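PDB 2HJS: USG-1 protein homolog from Pseudomonas aeruginosa, which probably acts as an NAD- or NADP-linked dehydrogenase of the aspartate-semialdehyde dehydrogenase family, though its own substrate is not established. Local coordinates for residues A[69-82]-A[88-102]. Residues are numbered along the deposited sequence; the frame is centred on the assembly and turned at random.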
# COMPACT_ATOMS: atom_id res chain seq x y z
N VAL A 69 33.19 -27.31 -5.98
CA VAL A 69 32.07 -26.95 -6.81
C VAL A 69 32.49 -25.94 -7.89
O VAL A 69 33.51 -25.19 -7.75
CB VAL A 69 30.83 -26.48 -5.95
CG1 VAL A 69 30.25 -27.67 -5.22
CG2 VAL A 69 31.20 -25.41 -4.93
N GLY A 70 31.71 -25.91 -8.96
CA GLY A 70 31.90 -24.94 -10.04
C GLY A 70 30.95 -23.74 -10.00
O GLY A 70 31.24 -22.72 -10.62
N LEU A 71 29.81 -23.87 -9.31
CA LEU A 71 28.82 -22.79 -9.15
C LEU A 71 28.19 -22.83 -7.74
O LEU A 71 27.93 -23.93 -7.22
CB LEU A 71 27.70 -22.90 -10.21
CG LEU A 71 26.51 -21.90 -10.19
CD1 LEU A 71 26.96 -20.43 -10.41
CD2 LEU A 71 25.48 -22.29 -11.25
N ALA A 72 27.96 -21.64 -7.12
CA ALA A 72 27.34 -21.54 -5.79
C ALA A 72 26.26 -20.47 -5.77
O ALA A 72 26.48 -19.34 -6.20
CB ALA A 72 28.36 -21.26 -4.71
N PHE A 73 25.09 -20.87 -5.28
CA PHE A 73 24.02 -19.92 -5.00
C PHE A 73 24.11 -19.56 -3.53
O PHE A 73 23.99 -20.46 -2.68
CB PHE A 73 22.68 -20.57 -5.28
CG PHE A 73 22.48 -20.92 -6.73
CD1 PHE A 73 22.00 -19.96 -7.64
CD2 PHE A 73 22.76 -22.21 -7.19
CE1 PHE A 73 21.80 -20.29 -8.99
CE2 PHE A 73 22.56 -22.56 -8.55
CZ PHE A 73 22.06 -21.59 -9.45
N PHE A 74 24.33 -18.28 -3.23
CA PHE A 74 24.34 -17.81 -1.85
C PHE A 74 22.97 -17.21 -1.52
O PHE A 74 22.67 -16.08 -1.90
CB PHE A 74 25.47 -16.79 -1.63
CG PHE A 74 26.82 -17.40 -1.31
CD1 PHE A 74 27.53 -18.13 -2.26
CD2 PHE A 74 27.38 -17.23 -0.04
CE1 PHE A 74 28.78 -18.71 -1.95
CE2 PHE A 74 28.63 -17.78 0.27
CZ PHE A 74 29.32 -18.53 -0.68
N ALA A 75 22.15 -17.99 -0.84
CA ALA A 75 20.81 -17.59 -0.44
C ALA A 75 20.73 -17.52 1.08
O ALA A 75 19.68 -17.80 1.67
CB ALA A 75 19.79 -18.60 -0.99
N ALA A 76 21.84 -17.16 1.73
CA ALA A 76 21.89 -17.06 3.20
C ALA A 76 21.92 -15.60 3.67
O ALA A 76 21.85 -14.69 2.86
CB ALA A 76 23.09 -17.83 3.73
N ALA A 77 22.03 -15.38 4.98
CA ALA A 77 22.18 -14.02 5.51
C ALA A 77 23.36 -13.32 4.82
O ALA A 77 24.30 -13.98 4.38
CB ALA A 77 22.40 -14.08 7.02
N ALA A 78 23.29 -12.00 4.73
CA ALA A 78 24.36 -11.20 4.14
C ALA A 78 25.72 -11.42 4.81
O ALA A 78 26.75 -11.38 4.13
CB ALA A 78 23.99 -9.71 4.14
N GLU A 79 25.72 -11.68 6.11
CA GLU A 79 26.98 -11.93 6.81
C GLU A 79 27.69 -13.20 6.32
O GLU A 79 28.93 -13.26 6.24
CB GLU A 79 26.81 -11.92 8.34
CG GLU A 79 25.80 -12.94 8.88
CD GLU A 79 26.06 -13.30 10.35
OE1 GLU A 79 26.13 -14.53 10.66
OE2 GLU A 79 26.22 -12.36 11.19
N VAL A 80 26.90 -14.22 5.97
CA VAL A 80 27.45 -15.44 5.36
C VAL A 80 28.12 -15.13 4.00
O VAL A 80 29.20 -15.63 3.72
CB VAL A 80 26.39 -16.57 5.27
CG1 VAL A 80 26.97 -17.81 4.59
CG2 VAL A 80 25.86 -16.92 6.65
N SER A 81 27.47 -14.31 3.19
CA SER A 81 28.05 -13.88 1.92
C SER A 81 29.37 -13.11 2.13
O SER A 81 30.35 -13.40 1.45
CB SER A 81 27.07 -13.01 1.15
OG SER A 81 27.67 -12.51 -0.03
N ARG A 82 29.38 -12.15 3.05
CA ARG A 82 30.58 -11.36 3.36
C ARG A 82 31.73 -12.26 3.78
O ARG A 82 32.89 -12.04 3.40
CB ARG A 82 30.32 -10.36 4.48
CG ARG A 82 29.54 -9.13 4.08
CD ARG A 82 29.44 -8.16 5.25
NE ARG A 82 28.05 -7.81 5.46
CZ ARG A 82 27.35 -8.06 6.56
NH1 ARG A 82 27.92 -8.64 7.61
NH2 ARG A 82 26.08 -7.70 6.61
N ALA A 88 35.05 -18.05 -1.88
CA ALA A 88 34.53 -19.06 -2.81
C ALA A 88 34.93 -18.81 -4.26
O ALA A 88 35.23 -19.76 -4.99
CB ALA A 88 33.01 -19.20 -2.69
N ARG A 89 34.89 -17.54 -4.69
CA ARG A 89 35.23 -17.21 -6.08
C ARG A 89 36.73 -17.44 -6.33
O ARG A 89 37.13 -17.94 -7.40
CB ARG A 89 34.78 -15.81 -6.51
CG ARG A 89 35.68 -15.26 -7.57
CD ARG A 89 35.05 -14.40 -8.61
NE ARG A 89 35.30 -13.01 -8.31
CZ ARG A 89 35.15 -11.99 -9.15
NH1 ARG A 89 34.81 -12.17 -10.42
NH2 ARG A 89 35.39 -10.77 -8.72
N ALA A 90 37.56 -17.11 -5.33
CA ALA A 90 39.00 -17.29 -5.45
C ALA A 90 39.29 -18.78 -5.69
O ALA A 90 40.28 -19.13 -6.35
CB ALA A 90 39.69 -16.82 -4.18
N ALA A 91 38.39 -19.64 -5.15
CA ALA A 91 38.56 -21.10 -5.18
C ALA A 91 38.12 -21.68 -6.55
O ALA A 91 38.31 -22.97 -6.88
CB ALA A 91 37.83 -21.75 -3.99
N GLY A 92 37.53 -20.75 -7.35
CA GLY A 92 37.27 -21.11 -8.79
C GLY A 92 35.78 -21.24 -9.01
O GLY A 92 35.30 -21.45 -10.14
N CYS A 93 35.04 -21.06 -7.92
CA CYS A 93 33.62 -21.27 -7.93
C CYS A 93 32.88 -19.96 -8.28
O CYS A 93 33.10 -18.93 -7.64
CB CYS A 93 33.23 -21.87 -6.56
SG CYS A 93 31.40 -21.93 -6.30
N SER A 94 32.03 -20.00 -9.30
CA SER A 94 31.27 -18.83 -9.69
C SER A 94 30.16 -18.64 -8.66
O SER A 94 29.57 -19.61 -8.18
CB SER A 94 30.65 -19.02 -11.07
OG SER A 94 31.58 -18.79 -12.10
N VAL A 95 29.88 -17.40 -8.31
CA VAL A 95 28.95 -17.15 -7.21
C VAL A 95 27.80 -16.31 -7.68
O VAL A 95 27.99 -15.27 -8.32
CB VAL A 95 29.67 -16.48 -6.02
CG1 VAL A 95 28.68 -16.10 -4.92
CG2 VAL A 95 30.73 -17.40 -5.46
N ILE A 96 26.60 -16.76 -7.35
CA ILE A 96 25.43 -15.90 -7.47
C ILE A 96 24.91 -15.61 -6.06
O ILE A 96 24.42 -16.52 -5.38
CB ILE A 96 24.34 -16.52 -8.35
CG1 ILE A 96 24.83 -16.63 -9.80
CG2 ILE A 96 23.03 -15.68 -8.31
CD1 ILE A 96 24.08 -17.70 -10.55
N ASP A 97 25.02 -14.35 -5.63
CA ASP A 97 24.68 -13.98 -4.27
C ASP A 97 23.34 -13.27 -4.21
O ASP A 97 23.18 -12.20 -4.78
CB ASP A 97 25.77 -13.07 -3.70
CG ASP A 97 25.46 -12.57 -2.28
OD1 ASP A 97 24.64 -13.21 -1.56
OD2 ASP A 97 26.03 -11.52 -1.88
N LEU A 98 22.36 -13.85 -3.52
CA LEU A 98 21.02 -13.28 -3.49
C LEU A 98 20.86 -12.22 -2.38
O LEU A 98 19.85 -11.57 -2.31
CB LEU A 98 19.97 -14.38 -3.34
CG LEU A 98 19.76 -15.38 -4.52
CD1 LEU A 98 20.89 -16.46 -4.71
CD2 LEU A 98 18.48 -16.09 -4.35
N SER A 99 21.87 -12.06 -1.52
CA SER A 99 21.74 -11.19 -0.34
C SER A 99 22.13 -9.75 -0.67
O SER A 99 21.86 -8.85 0.11
CB SER A 99 22.64 -11.71 0.77
OG SER A 99 23.99 -11.51 0.43
N GLY A 100 22.76 -9.54 -1.82
CA GLY A 100 23.25 -8.21 -2.21
C GLY A 100 24.39 -7.64 -1.36
O GLY A 100 24.71 -6.45 -1.47
N ALA A 101 25.02 -8.50 -0.55
CA ALA A 101 26.00 -8.07 0.45
C ALA A 101 27.20 -7.37 -0.15
O ALA A 101 27.85 -6.58 0.53
CB ALA A 101 26.46 -9.25 1.28
N LEU A 102 27.51 -7.68 -1.41
CA LEU A 102 28.75 -7.21 -2.06
C LEU A 102 28.50 -6.25 -3.23
O LEU A 102 29.41 -5.98 -4.05
CB LEU A 102 29.60 -8.39 -2.51
CG LEU A 102 29.95 -9.38 -1.39
CD1 LEU A 102 30.52 -10.61 -1.99
CD2 LEU A 102 30.91 -8.77 -0.35
O HOH W 1 35.97 -24.65 -8.85
O HOH W 2 33.24 -20.94 -12.56
O HOH W 3 26.95 -6.11 3.45
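Ladder bonds pair Gly70, Ala72 and Phe74 with Ser94, Ile96 and Leu98, and strand axes 17° apart in direction confirm a parallel pairing. There are five N-H to O=C bonds, the longest from Ser94 N to Gly70 O at 3.1 Å; Ile96 N to Ala72 O (2.8 Å) is nearly straight at the hydrogen, 171°.

A polar cluster sits at the C-terminal end of the strand pair, centred on Asp97, the last residue of strand 94-97. With CG anti to the backbone N (chi1 177°), its carboxylate reaches the helix: in the modelled conformer of Ser81, OG donates to Asp97 OD2 at 2.7 Å, from above the carboxylate plane. Asp97 OD1 takes two bonds, one from Ser99 OG on the syn lone pair and one from Ser99 N, which defines an Asx turn. The two Ser99 bonds orient this buried carboxylate; Ser81, in that conformer, adds a third donor and ties it to the first turn of helix 78-90.

Apolar contacts line both sheet faces. On the helix side Val95 CG1 lies 3.5 Å from Phe74 CD1, and Cys93 SG, swung anti to its own N, comes 3.5 Å from Ala72 CB. On the other face Ile96 CD1 lies 3.8 Å from Phe73 CE1 and 4.0 Å from Leu71 CD1.

The segments belong to the beta-alpha-beta unit of strand 71-74, helix 78-90 and strand 94-97 in the Rossmann-like NAD-binding domain: strand 9-12 flanks 71-74, strand 127-129 flanks 94-97, and helix 317-336 covers Leu71 and Ile96.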